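Local coordinates for glycosyl hydrolase family 2, TIM barrel domain protein (Faecalibacterium prausnitzii A2-165, PDB 6ED2), which probably hydrolyses beta-glucuronides, as a gut bacterial beta-glucuronidase of glycosyl hydrolase family 2, at residues 312-324 against 347-360. Sequence-based numbering, arbitrary orientation.
Sequences SPVYLRGFGRHED and IGANCFRTSHYPYA
Phe319 and Phe352 pair in register across two parallel strands, 316-320 and 351-353, whose axes diverge by 36°; helix 334-347 completes this beta-alpha-beta crossover of the TIM barrel. The backbone evidence is Arg353 N giving a 3.0 Å bond to Phe319 O, while Phe319 N donates to Cys351 O. At the N-terminal side of this pairing, the Asn350 side-chain amide adds two bonds to the backbone bond from Asn350 N to Arg317 O. With CG wedged between its backbone N and carbonyl carbon (chi1 62°), OD1 receives Arg317 N at 3.0 Å, from above the carbonyl plane, and ND2 reaches Tyr315 O at 3.1 Å along an almost straight line (172°). Arg317 NE and NH2 grip that same oxygen side-on, giving it three donors, while NH1 bonds to the carbonyl oxygens of Leu622 and Trp619.

The more open side is confined to the turn at Gly348, which ends the helix in a Schellman motif and is partly exposed. Packing is closer beyond the strands, toward the barrel mouth where the family's active site lies. There Arg321 lays CD over a face of the Phe352 ring and sends its guanidinium on to Asp340. Tyr359 is clamped between Glu323 CG, 3.9 Å from the centroid of its ring, and Thr354 CB over the opposite face, while its OH donates to Ser355 O at 2.7 Å. Replacing Tyr359 with an alanine is likely to leave Ser355 O without that donor and Glu323 CG without the ring face it packs on. Beside a bound magnesium ion, His322 ND1 and Tyr357 OH are hydrogen-bonded at 2.7 Å, either being able to donate, and the same hydroxyl accepts Glu323 N. Glu323 OE1 is salt-bridged to Arg198, whereas OE2 takes Ala360 N at 2.8 Å, from above the carboxylate plane.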
ATOM      1  N   SER A 312      -5.721  32.576  31.982  1.00 35.30           N
ATOM      2  CA  SER A 312      -5.398  32.926  30.603  1.00 39.99           C
ATOM      3  C   SER A 312      -6.146  32.027  29.621  1.00 35.37           C
ATOM      4  O   SER A 312      -6.267  30.821  29.854  1.00 33.55           O
ATOM      5  CB  SER A 312      -3.893  32.818  30.330  1.00 37.33           C
ATOM      6  OG  SER A 312      -3.243  34.027  30.659  1.00 50.70           O
ATOM      7  N   PRO A 313      -6.642  32.580  28.514  1.00 32.79           N
ATOM      8  CA  PRO A 313      -7.439  31.774  27.580  1.00 32.01           C
ATOM      9  C   PRO A 313      -6.587  30.782  26.805  1.00 32.35           C
ATOM     10  O   PRO A 313      -5.436  31.058  26.462  1.00 36.81           O
ATOM     11  CB  PRO A 313      -8.067  32.821  26.650  1.00 33.92           C
ATOM     12  CG  PRO A 313      -7.133  33.999  26.726  1.00 34.84           C
ATOM     13  CD  PRO A 313      -6.556  33.999  28.113  1.00 30.66           C
ATOM     14  N   VAL A 314      -7.167  29.610  26.539  1.00 30.38           N
ATOM     15  CA  VAL A 314      -6.516  28.562  25.758  1.00 31.15           C
ATOM     16  C   VAL A 314      -7.458  28.135  24.647  1.00 30.73           C
ATOM     17  O   VAL A 314      -8.619  27.796  24.911  1.00 28.59           O
ATOM     18  CB  VAL A 314      -6.141  27.330  26.609  1.00 27.51           C
ATOM     19  CG1 VAL A 314      -5.527  26.262  25.709  1.00 32.16           C
ATOM     20  CG2 VAL A 314      -5.166  27.706  27.696  1.00 33.86           C
ATOM     21  N   TYR A 315      -6.959  28.135  23.415  1.00 31.92           N
ATOM     22  CA  TYR A 315      -7.688  27.573  22.288  1.00 26.95           C
ATOM     23  C   TYR A 315      -7.334  26.092  22.197  1.00 26.66           C
ATOM     24  O   TYR A 315      -6.170  25.741  21.974  1.00 28.82           O
ATOM     25  CB  TYR A 315      -7.352  28.316  20.990  1.00 26.34           C
ATOM     26  CG  TYR A 315      -8.113  27.782  19.805  1.00 30.95           C
ATOM     27  CD1 TYR A 315      -9.384  28.272  19.482  1.00 27.99           C
ATOM     28  CD2 TYR A 315      -7.588  26.753  19.024  1.00 27.59           C
ATOM     29  CE1 TYR A 315     -10.107  27.751  18.394  1.00 26.87           C
ATOM     30  CE2 TYR A 315      -8.295  26.234  17.942  1.00 27.08           C
ATOM     31  CZ  TYR A 315      -9.550  26.734  17.633  1.00 32.34           C
ATOM     32  OH  TYR A 315     -10.236  26.209  16.555  1.00 28.32           O
ATOM     33  N   LEU A 316      -8.327  25.229  22.399  1.00 25.78           N
ATOM     34  CA  LEU A 316      -8.080  23.797  22.477  1.00 25.43           C
ATOM     35  C   LEU A 316      -7.823  23.243  21.078  1.00 31.05           C
ATOM     36  O   LEU A 316      -8.547  23.564  20.127  1.00 28.47           O
ATOM     37  CB  LEU A 316      -9.275  23.082  23.120  1.00 25.11           C
ATOM     38  CG  LEU A 316      -9.881  23.625  24.435  1.00 30.76           C
ATOM     39  CD1 LEU A 316     -11.057  22.761  24.936  1.00 22.89           C
ATOM     40  CD2 LEU A 316      -8.839  23.760  25.543  1.00 26.51           C
ATOM     41  N   ARG A 317      -6.784  22.419  20.952  1.00 28.08           N
ATOM     42  CA  ARG A 317      -6.465  21.738  19.699  1.00 27.79           C
ATOM     43  C   ARG A 317      -5.943  20.351  20.039  1.00 28.63           C
ATOM     44  O   ARG A 317      -5.124  20.195  20.956  1.00 28.19           O
ATOM     45  CB  ARG A 317      -5.428  22.513  18.861  1.00 26.81           C
ATOM     46  CG  ARG A 317      -4.027  22.557  19.474  1.00 27.67           C
ATOM     47  CD  ARG A 317      -3.301  23.839  19.117  1.00 27.35           C
ATOM     48  NE  ARG A 317      -3.865  24.969  19.843  1.00 32.11           N
ATOM     49  CZ  ARG A 317      -3.399  26.214  19.781  1.00 34.20           C
ATOM     50  NH1 ARG A 317      -2.344  26.496  19.024  1.00 29.09           N
ATOM     51  NH2 ARG A 317      -3.988  27.178  20.484  1.00 28.67           N
ATOM     52  N   GLY A 318      -6.427  19.348  19.314  1.00 26.69           N
ATOM     53  CA  GLY A 318      -6.033  17.987  19.599  1.00 26.69           C
ATOM     54  C   GLY A 318      -6.974  16.966  19.015  1.00 26.30           C
ATOM     55  O   GLY A 318      -7.422  17.113  17.874  1.00 26.93           O
ATOM     56  N   PHE A 319      -7.314  15.940  19.792  1.00 27.77           N
ATOM     57  CA  PHE A 319      -7.885  14.741  19.202  1.00 26.49           C
ATOM     58  C   PHE A 319      -9.018  14.187  20.043  1.00 28.03           C
ATOM     59  O   PHE A 319      -9.039  14.322  21.269  1.00 25.45           O
ATOM     60  CB  PHE A 319      -6.831  13.625  19.048  1.00 25.02           C
ATOM     61  CG  PHE A 319      -5.609  14.046  18.308  1.00 24.03           C
ATOM     62  CD1 PHE A 319      -5.579  14.000  16.913  1.00 25.96           C
ATOM     63  CD2 PHE A 319      -4.481  14.480  19.000  1.00 25.27           C
ATOM     64  CE1 PHE A 319      -4.445  14.385  16.217  1.00 23.08           C
ATOM     65  CE2 PHE A 319      -3.331  14.887  18.316  1.00 27.37           C
ATOM     66  CZ  PHE A 319      -3.311  14.844  16.927  1.00 28.35           C
ATOM     67  N   GLY A 320      -9.946  13.522  19.362  1.00 26.19           N
ATOM     68  CA  GLY A 320     -10.588  12.372  19.954  1.00 26.98           C
ATOM     69  C   GLY A 320      -9.677  11.164  19.764  1.00 29.42           C
ATOM     70  O   GLY A 320      -9.110  10.948  18.694  1.00 26.57           O
ATOM     71  N   ARG A 321      -9.530  10.384  20.827  1.00 29.48           N
ATOM     72  CA  ARG A 321      -8.643   9.243  20.849  1.00 26.28           C
ATOM     73  C   ARG A 321      -9.436   7.944  20.953  1.00 30.84           C
ATOM     74  O   ARG A 321     -10.676   7.917  20.890  1.00 28.70           O
ATOM     75  CB  ARG A 321      -7.657   9.396  22.007  1.00 26.42           C
ATOM     76  CG  ARG A 321      -6.606  10.487  21.785  1.00 24.88           C
ATOM     77  CD  ARG A 321      -5.574  10.481  22.914  1.00 28.50           C
ATOM     78  NE  ARG A 321      -4.987   9.148  23.004  1.00 37.39           N
ATOM     79  CZ  ARG A 321      -3.905   8.769  22.338  1.00 30.50           C
ATOM     80  NH1 ARG A 321      -3.267   9.643  21.568  1.00 31.86           N
ATOM     81  NH2 ARG A 321      -3.475   7.519  22.432  1.00 32.60           N
ATOM     82  N   HIS A 322      -8.698   6.852  21.101  1.00 26.72           N
ATOM     83  CA  HIS A 322      -9.238   5.565  21.490  1.00 25.52           C
ATOM     84  C   HIS A 322      -8.144   4.837  22.252  1.00 27.83           C
ATOM     85  O   HIS A 322      -6.951   5.098  22.058  1.00 27.64           O
ATOM     86  CB  HIS A 322      -9.698   4.724  20.284  1.00 25.42           C
ATOM     87  CG  HIS A 322     -11.190   4.718  20.071  1.00 35.46           C
ATOM     88  ND1 HIS A 322     -12.085   4.276  21.027  1.00 28.63           N
ATOM     89  CD2 HIS A 322     -11.940   5.103  19.003  1.00 29.88           C
ATOM     90  CE1 HIS A 322     -13.318   4.399  20.563  1.00 26.95           C
ATOM     91  NE2 HIS A 322     -13.256   4.897  19.337  1.00 28.09           N
ATOM     92  N   GLU A 323      -8.551   3.944  23.140  1.00 24.82           N
ATOM     93  CA  GLU A 323      -7.613   2.965  23.681  1.00 27.04           C
ATOM     94  C   GLU A 323      -7.646   1.802  22.697  1.00 27.57           C
ATOM     95  O   GLU A 323      -8.508   0.923  22.757  1.00 25.37           O
ATOM     96  CB  GLU A 323      -7.986   2.558  25.100  1.00 24.64           C
ATOM     97  CG  GLU A 323      -7.649   3.603  26.146  1.00 25.26           C
ATOM     98  CD  GLU A 323      -7.961   3.108  27.556  1.00 28.43           C
ATOM     99  OE1 GLU A 323      -9.135   2.729  27.812  1.00 28.92           O
ATOM    100  OE2 GLU A 323      -7.033   3.074  28.396  1.00 25.44           O
ATOM    101  N   ASP A 324      -6.723   1.834  21.739  1.00 23.26           N
ATOM    102  CA  ASP A 324      -6.772   0.916  20.611  1.00 25.91           C
ATOM    103  C   ASP A 324      -5.368   0.813  20.029  1.00 26.42           C
ATOM    104  O   ASP A 324      -4.701   1.837  19.851  1.00 26.18           O
ATOM    105  CB  ASP A 324      -7.775   1.425  19.555  1.00 21.75           C
ATOM    106  CG  ASP A 324      -7.686   0.668  18.235  1.00 27.25           C
ATOM    107  OD1 ASP A 324      -8.575  -0.169  17.971  1.00 23.53           O
ATOM    108  OD2 ASP A 324      -6.737   0.925  17.448  1.00 28.12           O
ATOM    109  N   ILE A 347       3.016  17.202  17.109  1.00 23.35           N
ATOM    110  CA  ILE A 347       2.036  17.849  16.240  1.00 27.48           C
ATOM    111  C   ILE A 347       1.480  19.156  16.802  1.00 26.64           C
ATOM    112  O   ILE A 347       0.836  19.908  16.061  1.00 25.52           O
ATOM    113  CB  ILE A 347       0.909  16.852  15.918  1.00 23.51           C
ATOM    114  CG1 ILE A 347       0.231  17.233  14.602  1.00 22.64           C
ATOM    115  CG2 ILE A 347      -0.057  16.753  17.073  1.00 21.87           C
ATOM    116  CD1 ILE A 347      -0.701  16.177  14.081  1.00 24.89           C
ATOM    117  N   GLY A 348       1.735  19.481  18.069  1.00 25.54           N
ATOM    118  CA  GLY A 348       1.251  20.729  18.635  1.00 25.84           C
ATOM    119  C   GLY A 348      -0.110  20.654  19.298  1.00 28.66           C
ATOM    120  O   GLY A 348      -0.706  21.701  19.573  1.00 31.23           O
ATOM    121  N   ALA A 349      -0.626  19.454  19.548  1.00 24.35           N
ATOM    122  CA  ALA A 349      -1.864  19.308  20.291  1.00 28.24           C
ATOM    123  C   ALA A 349      -1.675  19.776  21.733  1.00 28.47           C
ATOM    124  O   ALA A 349      -0.587  19.673  22.305  1.00 28.05           O
ATOM    125  CB  ALA A 349      -2.327  17.846  20.246  1.00 21.86           C
ATOM    126  N   ASN A 350      -2.739  20.313  22.329  1.00 29.19           N
ATOM    127  CA  ASN A 350      -2.714  20.575  23.767  1.00 29.95           C
ATOM    128  C   ASN A 350      -3.860  19.888  24.500  1.00 24.50           C
ATOM    129  O   ASN A 350      -4.019  20.087  25.707  1.00 27.50           O
ATOM    130  CB  ASN A 350      -2.715  22.083  24.056  1.00 25.02           C
ATOM    131  CG  ASN A 350      -3.977  22.795  23.537  1.00 29.44           C
ATOM    132  OD1 ASN A 350      -5.033  22.178  23.356  1.00 29.25           O
ATOM    133  ND2 ASN A 350      -3.863  24.100  23.296  1.00 24.57           N
ATOM    134  N   CYS A 351      -4.635  19.048  23.819  1.00 24.91           N
ATOM    135  CA  CYS A 351      -5.888  18.599  24.408  1.00 25.41           C
ATOM    136  C   CYS A 351      -6.356  17.323  23.731  1.00 21.23           C
ATOM    137  O   CYS A 351      -6.190  17.158  22.522  1.00 25.19           O
ATOM    138  CB  CYS A 351      -6.969  19.691  24.276  1.00 26.42           C
ATOM    139  SG  CYS A 351      -8.577  19.225  24.986  1.00 30.40           S
ATOM    140  N   PHE A 352      -6.973  16.430  24.507  1.00 20.03           N
ATOM    141  CA  PHE A 352      -7.725  15.342  23.881  1.00 25.36           C
ATOM    142  C   PHE A 352      -8.911  14.949  24.746  1.00 24.36           C
ATOM    143  O   PHE A 352      -8.945  15.206  25.948  1.00 24.65           O
ATOM    144  CB  PHE A 352      -6.859  14.092  23.592  1.00 23.03           C
ATOM    145  CG  PHE A 352      -6.209  13.477  24.815  1.00 23.74           C
ATOM    146  CD1 PHE A 352      -6.862  12.508  25.558  1.00 22.77           C
ATOM    147  CD2 PHE A 352      -4.922  13.839  25.189  1.00 25.19           C
ATOM    148  CE1 PHE A 352      -6.242  11.920  26.669  1.00 24.10           C
ATOM    149  CE2 PHE A 352      -4.303  13.255  26.296  1.00 26.59           C
ATOM    150  CZ  PHE A 352      -4.973  12.302  27.040  1.00 21.92           C
ATOM    151  N   ARG A 353      -9.870  14.287  24.109  1.00 26.73           N
ATOM    152  CA  ARG A 353     -11.064  13.775  24.760  1.00 26.22           C
ATOM    153  C   ARG A 353     -10.935  12.266  24.883  1.00 27.95           C
ATOM    154  O   ARG A 353     -10.448  11.605  23.958  1.00 28.96           O
ATOM    155  CB  ARG A 353     -12.319  14.154  23.947  1.00 27.11           C
ATOM    156  CG  ARG A 353     -13.628  13.481  24.394  1.00 30.39           C
ATOM    157  CD  ARG A 353     -14.862  14.005  23.628  1.00 29.91           C
ATOM    158  NE  ARG A 353     -14.771  13.747  22.188  1.00 24.39           N
ATOM    159  CZ  ARG A 353     -15.555  12.905  21.528  1.00 28.25           C
ATOM    160  NH1 ARG A 353     -16.501  12.240  22.171  1.00 28.69           N
ATOM    161  NH2 ARG A 353     -15.401  12.735  20.220  1.00 29.63           N
ATOM    162  N   THR A 354     -11.360  11.710  26.023  1.00 26.17           N
ATOM    163  CA  THR A 354     -11.270  10.258  26.213  1.00 23.91           C
ATOM    164  C   THR A 354     -12.493   9.571  25.609  1.00 23.66           C
ATOM    165  O   THR A 354     -13.290   8.911  26.278  1.00 27.47           O
ATOM    166  CB  THR A 354     -11.096   9.892  27.690  1.00 26.45           C
ATOM    167  OG1 THR A 354     -12.353   9.985  28.380  1.00 24.60           O
ATOM    168  CG2 THR A 354     -10.047  10.779  28.360  1.00 24.64           C
ATOM    169  N   SER A 355     -12.635   9.751  24.305  1.00 22.59           N
ATOM    170  CA  SER A 355     -13.695   9.073  23.579  1.00 27.48           C
ATOM    171  C   SER A 355     -13.404   7.583  23.546  1.00 25.08           C
ATOM    172  O   SER A 355     -12.265   7.192  23.292  1.00 30.11           O
ATOM    173  CB  SER A 355     -13.775   9.631  22.163  1.00 26.79           C
ATOM    174  OG  SER A 355     -12.471   9.910  21.677  1.00 27.43           O
ATOM    175  N   HIS A 356     -14.404   6.740  23.829  1.00 27.18           N
ATOM    176  CA  HIS A 356     -15.733   7.111  24.345  1.00 25.81           C
ATOM    177  C   HIS A 356     -15.965   6.438  25.697  1.00 26.53           C
ATOM    178  O   HIS A 356     -16.999   5.814  25.918  1.00 24.23           O
ATOM    179  CB  HIS A 356     -16.842   6.670  23.392  1.00 22.73           C
ATOM    180  CG  HIS A 356     -16.794   7.335  22.056  1.00 28.57           C
ATOM    181  ND1 HIS A 356     -16.882   8.702  21.902  1.00 29.10           N
ATOM    182  CD2 HIS A 356     -16.685   6.820  20.807  1.00 27.23           C
ATOM    183  CE1 HIS A 356     -16.818   9.000  20.613  1.00 25.21           C
ATOM    184  NE2 HIS A 356     -16.704   7.878  19.929  1.00 31.19           N
ATOM    185  N   TYR A 357     -14.975   6.519  26.571  1.00 26.16           N
ATOM    186  CA  TYR A 357     -14.956   5.812  27.845  1.00 26.98           C
ATOM    187  C   TYR A 357     -13.773   6.346  28.628  1.00 27.67           C
ATOM    188  O   TYR A 357     -12.838   6.892  28.033  1.00 25.51           O
ATOM    189  CB  TYR A 357     -14.826   4.286  27.647  1.00 26.89           C
ATOM    190  CG  TYR A 357     -13.887   3.956  26.506  1.00 26.97           C
ATOM    191  CD1 TYR A 357     -12.505   3.922  26.698  1.00 25.66           C
ATOM    192  CD2 TYR A 357     -14.375   3.742  25.222  1.00 23.24           C
ATOM    193  CE1 TYR A 357     -11.652   3.666  25.649  1.00 24.30           C
ATOM    194  CE2 TYR A 357     -13.523   3.470  24.169  1.00 23.87           C
ATOM    195  CZ  TYR A 357     -12.172   3.447  24.388  1.00 22.36           C
ATOM    196  OH  TYR A 357     -11.344   3.210  23.342  1.00 25.89           O
ATOM    197  N   PRO A 358     -13.809   6.262  29.951  1.00 25.08           N
ATOM    198  CA  PRO A 358     -12.637   6.677  30.723  1.00 26.30           C
ATOM    199  C   PRO A 358     -11.454   5.786  30.364  1.00 27.06           C
ATOM    200  O   PRO A 358     -11.607   4.588  30.101  1.00 26.97           O
ATOM    201  CB  PRO A 358     -13.084   6.502  32.179  1.00 23.23           C
ATOM    202  CG  PRO A 358     -14.554   6.422  32.124  1.00 26.19           C
ATOM    203  CD  PRO A 358     -14.902   5.798  30.817  1.00 26.20           C
ATOM    204  N   TYR A 359     -10.280   6.389  30.297  1.00 25.29           N
ATOM    205  CA  TYR A 359      -9.089   5.657  29.895  1.00 26.52           C
ATOM    206  C   TYR A 359      -8.387   5.086  31.127  1.00 29.13           C
ATOM    207  O   TYR A 359      -8.735   5.402  32.268  1.00 25.76           O
ATOM    208  CB  TYR A 359      -8.138   6.572  29.118  1.00 22.80           C
ATOM    209  CG  TYR A 359      -8.595   6.946  27.721  1.00 21.82           C
ATOM    210  CD1 TYR A 359      -9.702   6.341  27.142  1.00 23.24           C
ATOM    211  CD2 TYR A 359      -7.905   7.900  26.984  1.00 21.43           C
ATOM    212  CE1 TYR A 359     -10.115   6.681  25.856  1.00 25.76           C
ATOM    213  CE2 TYR A 359      -8.298   8.247  25.697  1.00 22.90           C
ATOM    214  CZ  TYR A 359      -9.399   7.635  25.135  1.00 27.79           C
ATOM    215  OH  TYR A 359      -9.790   7.979  23.861  1.00 24.23           O
ATOM    216  N   ALA A 360      -7.370   4.250  30.886  1.00 26.00           N
ATOM    217  CA  ALA A 360      -6.504   3.795  31.969  1.00 26.48           C
ATOM    218  C   ALA A 360      -5.894   4.990  32.684  1.00 23.40           C
ATOM    219  O   ALA A 360      -5.510   5.975  32.053  1.00 23.30           O
ATOM    220  CB  ALA A 360      -5.386   2.891  31.440  1.00 26.51           C
TER